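Local structure of 3-oxo-tetronate kinase (Haemophilus influenzae, 1YZY) at residues 87-98 / 155-163; 98-109 / 183-194. The protein catalyses the ATP-dependent phosphorylation of 3-oxo-tetronate to 3-oxo-tetronate 4-phosphate, as a member of the four-carbon acid sugar kinase family. All blocks are in the same frame, centred on the assembly; numbering follows the deposited sequence.

Overall arrangement
Both contacts lie in the sugar-binding N-terminal domain, on the same side of the chain's centre and away from the annotated ATP sites. Each is partly buried, and both use helix 93-104. Contact 1 sets the first part of that helix, and the loop before it, against the end of helix 152-159. It is mainly polar, with a buried glutamine amide at its centre. Contact 2 takes the rest of the helix and the strand after it to segment 183-194. It combines strand pairing, aromatic packing and salt bridges. D98 joins the two: OD2 serves contact 1 and OD1 contact 2. Y193 OH also meets G162 N.

Contact 1. Residues 87-98 / 155-163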
# COMPACT_ATOMS: atom_id res chain seq x y z
N SER A 87 -2.94 -17.57 -2.85
CA SER A 87 -3.70 -18.38 -1.91
C SER A 87 -3.41 -19.87 -2.13
O SER A 87 -2.50 -20.23 -2.88
CB SER A 87 -5.20 -18.12 -2.11
OG SER A 87 -5.58 -18.26 -3.48
N THR A 88 -4.13 -20.72 -1.40
CA THR A 88 -4.04 -22.18 -1.50
C THR A 88 -5.47 -22.71 -1.30
O THR A 88 -6.40 -21.92 -1.16
CB THR A 88 -3.12 -22.82 -0.43
OG1 THR A 88 -3.68 -22.61 0.87
CG2 THR A 88 -1.71 -22.25 -0.50
N ALA A 89 -5.64 -24.03 -1.30
CA ALA A 89 -6.97 -24.60 -1.11
C ALA A 89 -7.60 -24.12 0.21
O ALA A 89 -8.82 -24.23 0.41
CB ALA A 89 -6.91 -26.10 -1.17
N LYS A 90 -6.76 -23.66 1.13
CA LYS A 90 -7.23 -23.10 2.39
C LYS A 90 -6.99 -21.61 2.29
O LYS A 90 -7.33 -20.92 3.24
CB LYS A 90 -6.29 -23.54 3.51
CG LYS A 90 -6.51 -25.01 3.91
CD LYS A 90 -5.27 -25.67 4.49
CE LYS A 90 -4.28 -26.06 3.39
NZ LYS A 90 -3.22 -26.98 3.89
N GLY A 91 -6.43 -21.14 1.17
CA GLY A 91 -6.14 -19.74 0.90
C GLY A 91 -7.35 -18.93 1.25
O GLY A 91 -8.42 -19.06 0.66
N ASN A 92 -7.10 -18.08 2.23
CA ASN A 92 -8.04 -17.19 2.91
C ASN A 92 -8.93 -16.32 2.03
O ASN A 92 -9.83 -15.66 2.55
CB ASN A 92 -7.26 -16.27 3.85
CG ASN A 92 -6.31 -17.15 4.67
OD1 ASN A 92 -6.59 -18.33 4.91
ND2 ASN A 92 -5.19 -16.59 5.08
N ILE A 93 -8.67 -16.26 0.73
CA ILE A 93 -9.49 -15.41 -0.14
C ILE A 93 -10.95 -15.86 -0.05
O ILE A 93 -11.84 -15.06 0.23
CB ILE A 93 -8.99 -15.43 -1.61
CG1 ILE A 93 -7.64 -14.72 -1.70
CG2 ILE A 93 -10.00 -14.74 -2.54
CD1 ILE A 93 -6.99 -14.88 -3.06
N GLY A 94 -11.18 -17.16 -0.25
CA GLY A 94 -12.52 -17.71 -0.19
C GLY A 94 -13.16 -17.64 1.18
O GLY A 94 -14.31 -17.21 1.31
N PRO A 95 -12.47 -18.14 2.22
CA PRO A 95 -13.01 -18.10 3.58
C PRO A 95 -13.39 -16.68 4.02
O PRO A 95 -14.45 -16.47 4.62
CB PRO A 95 -11.84 -18.63 4.40
CG PRO A 95 -11.24 -19.66 3.46
CD PRO A 95 -11.22 -18.92 2.16
N VAL A 96 -12.51 -15.71 3.75
CA VAL A 96 -12.75 -14.32 4.11
C VAL A 96 -13.93 -13.74 3.35
O VAL A 96 -14.73 -13.00 3.93
CB VAL A 96 -11.49 -13.44 3.90
CG1 VAL A 96 -11.80 -11.99 4.20
CG2 VAL A 96 -10.37 -13.91 4.81
N THR A 97 -14.03 -14.04 2.06
CA THR A 97 -15.13 -13.54 1.25
C THR A 97 -16.45 -14.07 1.82
O THR A 97 -17.42 -13.33 1.98
CB THR A 97 -14.99 -13.98 -0.25
OG1 THR A 97 -13.80 -13.42 -0.80
CG2 THR A 97 -16.17 -13.51 -1.08
N ASP A 98 -16.46 -15.36 2.16
CA ASP A 98 -17.65 -15.98 2.72
C ASP A 98 -18.04 -15.40 4.06
O ASP A 98 -19.22 -15.19 4.33
CB ASP A 98 -17.44 -17.48 2.84
CG ASP A 98 -17.58 -18.15 1.49
OD1 ASP A 98 -18.40 -17.67 0.68
OD2 ASP A 98 -16.87 -19.15 1.24
N LEU A 155 -9.79 -22.09 -8.85
CA LEU A 155 -8.99 -21.67 -7.71
C LEU A 155 -9.91 -21.25 -6.57
O LEU A 155 -9.68 -21.62 -5.42
CB LEU A 155 -8.10 -20.49 -8.09
CG LEU A 155 -6.94 -20.79 -9.02
CD1 LEU A 155 -6.29 -19.49 -9.44
CD2 LEU A 155 -5.94 -21.73 -8.34
N MET A 156 -10.93 -20.47 -6.88
CA MET A 156 -11.85 -20.02 -5.85
C MET A 156 -12.69 -21.16 -5.28
O MET A 156 -12.94 -21.22 -4.07
CB MET A 156 -12.75 -18.90 -6.37
CG MET A 156 -13.73 -18.35 -5.32
SD MET A 156 -12.97 -17.49 -3.92
CE MET A 156 -14.45 -16.93 -3.07
N ASP A 157 -13.14 -22.06 -6.16
CA ASP A 157 -13.97 -23.19 -5.75
C ASP A 157 -13.28 -24.10 -4.75
O ASP A 157 -13.93 -24.71 -3.90
CB ASP A 157 -14.40 -24.02 -6.97
CG ASP A 157 -15.61 -23.45 -7.70
OD1 ASP A 157 -16.20 -22.44 -7.25
OD2 ASP A 157 -15.98 -24.03 -8.74
N ALA A 158 -11.97 -24.24 -4.90
CA ALA A 158 -11.18 -25.08 -4.01
C ALA A 158 -11.23 -24.61 -2.56
O ALA A 158 -11.31 -25.43 -1.64
CB ALA A 158 -9.75 -25.11 -4.49
N GLN A 159 -11.23 -23.30 -2.36
CA GLN A 159 -11.23 -22.69 -1.03
C GLN A 159 -12.52 -22.01 -0.59
O GLN A 159 -12.55 -21.38 0.48
CB GLN A 159 -10.10 -21.66 -0.94
CG GLN A 159 -10.18 -20.81 -2.19
CD GLN A 159 -9.13 -19.74 -2.25
OE1 GLN A 159 -9.32 -18.66 -1.69
NE2 GLN A 159 -8.04 -20.01 -2.94
N ALA A 160 -13.57 -22.08 -1.40
CA ALA A 160 -14.82 -21.43 -1.04
C ALA A 160 -15.93 -22.40 -0.66
O ALA A 160 -15.87 -23.58 -0.97
CB ALA A 160 -15.27 -20.52 -2.17
N LYS A 161 -16.92 -21.89 0.07
CA LYS A 161 -18.07 -22.69 0.49
C LYS A 161 -19.13 -22.73 -0.62
O LYS A 161 -20.00 -23.61 -0.62
CB LYS A 161 -18.70 -22.11 1.77
CG LYS A 161 -18.46 -22.92 3.04
CD LYS A 161 -17.06 -22.73 3.59
CE LYS A 161 -16.81 -23.64 4.79
NZ LYS A 161 -16.65 -25.08 4.39
N GLY A 162 -19.08 -21.76 -1.52
CA GLY A 162 -20.03 -21.69 -2.63
C GLY A 162 -19.40 -21.99 -3.98
O GLY A 162 -18.27 -22.48 -4.06
N LYS A 163 -20.16 -21.71 -5.05
CA LYS A 163 -19.71 -21.94 -6.42
C LYS A 163 -19.43 -20.66 -7.21
O LYS A 163 -20.19 -19.69 -7.14
CB LYS A 163 -20.71 -22.83 -7.17
CG LYS A 163 -20.79 -24.24 -6.60
CD LYS A 163 -19.44 -24.94 -6.69
CE LYS A 163 -19.48 -26.30 -6.04
NZ LYS A 163 -18.14 -26.94 -6.11
O HOH W 1 -14.77 -20.85 2.91
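D98 OD2 accepts from two donors. The backbone N of K161 gives OD2 of D98 a nearly straight bond of 3.0 Å, from the syn side and 25° out of the carboxylate plane. A water adds a bond of 3.2 Å to D98 OD2 and also donates weakly to Q159 O. The other carboxylate oxygen, OD1, serves Y193 and R192. Q159 is the main side chain of the contact, and it is buried. Its CG lies between the backbone N and the carbonyl carbon (chi1 47°), and the chain then runs extended, which carries the amide in between S87 and the start of helix 93-104. There OE1 of Q159 takes the N-H of G94 at 2.8 Å, in the carbonyl plane and on a lone pair. NE2 of Q159 donates to S87 OG at 3.1 Å, almost exactly in the amide plane. S87 OG is also bonded to F85 O. Together these bonds probably hold the amide in this turn. M156 bends at chi2 and lays CE against G94 CA, 3.6 Å away. With no side chain on G94, the loop after helix 152-159 comes close to helix 93-104, A160 CA to 4.5 Å of G94 CA. With the axes of helices 93-98 and 155-159 approaching to 8.8 Å at -69°, this is a steep helix-helix crossing in the sugar-binding domain.

Contact 2. Residues 98-109 / 183-194; sequences DALLDELNEDFT and FAELKAQGYRYA
T109 and Y193 form a parallel bridge, with weak bonds from T109 N to R192 O (3.2 Å) and from A194 N to T109 O (3.0 Å). F108, just before the bridge, turns its ring toward helix 176-188, with CG anti to the backbone N (chi1 -171°). K187 covers one face of this ring in a CH-pi contact, its CG 3.6 Å from the F108 centroid. The F108 edge points at the face of F183 in an offset edge-to-face pair, planes at 65°. F108 CZ also packs tightly on A194 CB, at 3.3 Å. Strand 193-196 is the middle one of a parallel three-stranded sheet, between 109-111 and 164-167. Helix 176-188 leads into it through a Schellman motif at G190, whose positive phi suits glycine. On the other side of the bridge, R192 reaches out toward helix 93-104, its chain extended from CG to NE. R192 NE makes a salt bridge to D98 OD1 at 3.1 Å, in the guanidinium plane but on the anti side of the carboxylate and 33° out of its plane. Y193 OH donates to the syn lone pair of the same D98 OD1 at 2.6 Å, and itself also meets G162 N. L101 CD1 lies over one face of the R192 guanidinium. D102, exposed at the surface, makes the second salt bridge, OD1 3.1 Å from R192 NH1.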
# COMPACT_ATOMS: atom_id res chain seq x y z
N ASP A 98 -16.46 -15.36 2.16
CA ASP A 98 -17.65 -15.98 2.72
C ASP A 98 -18.04 -15.40 4.06
O ASP A 98 -19.22 -15.19 4.33
CB ASP A 98 -17.44 -17.48 2.84
CG ASP A 98 -17.58 -18.15 1.49
OD1 ASP A 98 -18.40 -17.67 0.68
OD2 ASP A 98 -16.87 -19.15 1.24
N ALA A 99 -17.05 -15.18 4.92
CA ALA A 99 -17.30 -14.60 6.24
C ALA A 99 -17.88 -13.21 6.08
O ALA A 99 -18.83 -12.84 6.77
CB ALA A 99 -16.01 -14.55 7.03
N LEU A 100 -17.32 -12.44 5.14
CA LEU A 100 -17.78 -11.09 4.87
C LEU A 100 -19.20 -11.09 4.31
O LEU A 100 -20.03 -10.26 4.70
CB LEU A 100 -16.84 -10.38 3.90
CG LEU A 100 -15.41 -10.12 4.41
CD1 LEU A 100 -14.57 -9.41 3.35
CD2 LEU A 100 -15.47 -9.30 5.68
N LEU A 101 -19.46 -12.01 3.38
CA LEU A 101 -20.78 -12.13 2.78
C LEU A 101 -21.81 -12.47 3.85
O LEU A 101 -22.89 -11.89 3.88
CB LEU A 101 -20.78 -13.21 1.69
CG LEU A 101 -20.26 -12.80 0.31
CD1 LEU A 101 -20.11 -14.01 -0.57
CD2 LEU A 101 -21.20 -11.77 -0.32
N ASP A 102 -21.45 -13.41 4.72
CA ASP A 102 -22.33 -13.81 5.81
C ASP A 102 -22.67 -12.65 6.73
O ASP A 102 -23.84 -12.40 7.03
CB ASP A 102 -21.68 -14.93 6.62
CG ASP A 102 -21.65 -16.24 5.88
OD1 ASP A 102 -22.53 -16.46 5.01
OD2 ASP A 102 -20.76 -17.06 6.17
N GLU A 103 -21.63 -11.98 7.22
CA GLU A 103 -21.81 -10.85 8.11
C GLU A 103 -22.70 -9.78 7.50
O GLU A 103 -23.53 -9.17 8.19
CB GLU A 103 -20.45 -10.26 8.49
CG GLU A 103 -20.50 -8.95 9.26
CD GLU A 103 -21.23 -9.03 10.59
OE1 GLU A 103 -21.16 -10.08 11.26
OE2 GLU A 103 -21.88 -8.03 10.97
N LEU A 104 -22.55 -9.58 6.19
CA LEU A 104 -23.32 -8.58 5.46
C LEU A 104 -24.74 -8.96 5.05
O LEU A 104 -25.52 -8.08 4.66
CB LEU A 104 -22.53 -8.13 4.23
CG LEU A 104 -21.41 -7.12 4.47
CD1 LEU A 104 -20.48 -7.06 3.27
CD2 LEU A 104 -22.00 -5.74 4.76
N ASN A 105 -25.11 -10.23 5.17
CA ASN A 105 -26.44 -10.70 4.76
C ASN A 105 -26.61 -10.59 3.25
O ASN A 105 -27.69 -10.31 2.73
CB ASN A 105 -27.55 -9.89 5.46
CG ASN A 105 -28.06 -10.56 6.70
OD1 ASN A 105 -28.06 -11.79 6.80
ND2 ASN A 105 -28.53 -9.77 7.65
N GLU A 106 -25.50 -10.78 2.55
CA GLU A 106 -25.44 -10.73 1.10
C GLU A 106 -25.08 -12.14 0.62
O GLU A 106 -24.54 -12.94 1.39
CB GLU A 106 -24.38 -9.73 0.65
CG GLU A 106 -24.68 -8.30 1.04
CD GLU A 106 -25.84 -7.72 0.25
OE1 GLU A 106 -25.64 -7.43 -0.94
OE2 GLU A 106 -26.93 -7.56 0.82
N ASP A 107 -25.38 -12.44 -0.64
CA ASP A 107 -25.08 -13.77 -1.17
C ASP A 107 -24.41 -13.81 -2.53
O ASP A 107 -24.32 -14.87 -3.15
CB ASP A 107 -26.34 -14.66 -1.15
CG ASP A 107 -27.61 -13.90 -1.48
OD1 ASP A 107 -27.74 -13.40 -2.62
OD2 ASP A 107 -28.49 -13.80 -0.60
N PHE A 108 -23.90 -12.68 -2.99
CA PHE A 108 -23.23 -12.63 -4.28
C PHE A 108 -22.20 -11.51 -4.32
O PHE A 108 -22.42 -10.44 -3.75
CB PHE A 108 -24.26 -12.44 -5.41
CG PHE A 108 -23.69 -12.60 -6.80
CD1 PHE A 108 -23.22 -13.84 -7.24
CD2 PHE A 108 -23.62 -11.52 -7.67
CE1 PHE A 108 -22.67 -13.98 -8.51
CE2 PHE A 108 -23.07 -11.66 -8.95
CZ PHE A 108 -22.60 -12.89 -9.37
N THR A 109 -21.09 -11.74 -5.01
CA THR A 109 -20.03 -10.74 -5.15
C THR A 109 -19.20 -11.09 -6.38
O THR A 109 -19.41 -12.15 -6.98
CB THR A 109 -19.11 -10.69 -3.88
OG1 THR A 109 -18.24 -9.55 -3.95
CG2 THR A 109 -18.26 -11.96 -3.76
N PHE A 183 -25.10 -11.15 -14.20
CA PHE A 183 -25.00 -11.29 -12.74
C PHE A 183 -26.29 -11.94 -12.25
O PHE A 183 -26.27 -12.81 -11.37
CB PHE A 183 -24.87 -9.93 -12.05
CG PHE A 183 -23.48 -9.33 -12.10
CD1 PHE A 183 -22.37 -10.09 -12.43
CD2 PHE A 183 -23.30 -7.98 -11.81
CE1 PHE A 183 -21.10 -9.51 -12.47
CE2 PHE A 183 -22.04 -7.39 -11.85
CZ PHE A 183 -20.93 -8.16 -12.18
N ALA A 184 -27.42 -11.46 -12.77
CA ALA A 184 -28.73 -11.97 -12.39
C ALA A 184 -28.88 -13.43 -12.81
O ALA A 184 -29.57 -14.22 -12.15
CB ALA A 184 -29.81 -11.12 -13.02
N GLU A 185 -28.25 -13.78 -13.92
CA GLU A 185 -28.27 -15.12 -14.48
C GLU A 185 -27.40 -16.07 -13.64
O GLU A 185 -27.83 -17.18 -13.34
CB GLU A 185 -27.79 -15.06 -15.93
CG GLU A 185 -27.23 -16.33 -16.52
CD GLU A 185 -26.27 -16.04 -17.67
OE1 GLU A 185 -25.06 -15.87 -17.40
OE2 GLU A 185 -26.74 -15.96 -18.83
N LEU A 186 -26.19 -15.63 -13.30
CA LEU A 186 -25.28 -16.44 -12.48
C LEU A 186 -25.88 -16.72 -11.10
O LEU A 186 -25.72 -17.82 -10.57
CB LEU A 186 -23.92 -15.76 -12.34
CG LEU A 186 -23.03 -15.62 -13.57
CD1 LEU A 186 -21.77 -14.84 -13.22
CD2 LEU A 186 -22.66 -16.99 -14.12
N LYS A 187 -26.56 -15.73 -10.54
CA LYS A 187 -27.20 -15.87 -9.23
C LYS A 187 -28.35 -16.87 -9.26
O LYS A 187 -28.61 -17.57 -8.27
CB LYS A 187 -27.73 -14.52 -8.75
CG LYS A 187 -26.64 -13.51 -8.44
CD LYS A 187 -27.21 -12.15 -8.05
CE LYS A 187 -27.90 -12.19 -6.69
NZ LYS A 187 -28.43 -10.84 -6.33
N ALA A 188 -29.09 -16.89 -10.37
CA ALA A 188 -30.20 -17.82 -10.52
C ALA A 188 -29.66 -19.24 -10.64
O ALA A 188 -30.30 -20.20 -10.21
CB ALA A 188 -31.03 -17.45 -11.74
N GLN A 189 -28.48 -19.37 -11.23
CA GLN A 189 -27.83 -20.67 -11.39
C GLN A 189 -27.18 -21.17 -10.10
O GLN A 189 -26.58 -22.25 -10.08
CB GLN A 189 -26.78 -20.58 -12.50
CG GLN A 189 -27.36 -20.22 -13.85
CD GLN A 189 -26.30 -20.03 -14.92
OE1 GLN A 189 -25.20 -19.53 -14.65
NE2 GLN A 189 -26.62 -20.43 -16.14
N GLY A 190 -27.30 -20.39 -9.02
CA GLY A 190 -26.76 -20.77 -7.73
C GLY A 190 -25.31 -20.40 -7.45
O GLY A 190 -24.65 -21.02 -6.61
N TYR A 191 -24.79 -19.43 -8.19
CA TYR A 191 -23.41 -18.99 -8.01
C TYR A 191 -23.36 -17.93 -6.91
O TYR A 191 -24.23 -17.06 -6.85
CB TYR A 191 -22.85 -18.43 -9.31
CG TYR A 191 -22.58 -19.47 -10.37
CD1 TYR A 191 -21.53 -20.38 -10.22
CD2 TYR A 191 -23.35 -19.54 -11.52
CE1 TYR A 191 -21.27 -21.33 -11.19
CE2 TYR A 191 -23.09 -20.49 -12.51
CZ TYR A 191 -22.05 -21.38 -12.33
OH TYR A 191 -21.81 -22.34 -13.28
N ARG A 192 -22.35 -18.02 -6.06
CA ARG A 192 -22.17 -17.09 -4.95
C ARG A 192 -21.15 -16.00 -5.31
O ARG A 192 -21.13 -14.92 -4.71
CB ARG A 192 -21.73 -17.86 -3.69
CG ARG A 192 -21.78 -17.07 -2.39
CD ARG A 192 -21.40 -17.96 -1.20
NE ARG A 192 -21.37 -17.26 0.09
CZ ARG A 192 -22.44 -16.79 0.73
NH1 ARG A 192 -22.28 -16.19 1.90
NH2 ARG A 192 -23.65 -16.88 0.19
N TYR A 193 -20.28 -16.30 -6.27
CA TYR A 193 -19.26 -15.36 -6.75
C TYR A 193 -19.18 -15.44 -8.27
O TYR A 193 -19.50 -16.47 -8.88
CB TYR A 193 -17.86 -15.69 -6.19
CG TYR A 193 -17.86 -16.55 -4.96
CD1 TYR A 193 -17.64 -17.93 -5.05
CD2 TYR A 193 -18.12 -16.00 -3.69
CE1 TYR A 193 -17.67 -18.74 -3.93
CE2 TYR A 193 -18.16 -16.80 -2.56
CZ TYR A 193 -17.93 -18.17 -2.69
OH TYR A 193 -17.98 -18.96 -1.58
N ALA A 194 -18.65 -14.37 -8.87
CA ALA A 194 -18.52 -14.29 -10.31
C ALA A 194 -17.22 -13.66 -10.76
O ALA A 194 -16.95 -12.51 -10.44
CB ALA A 194 -19.68 -13.50 -10.89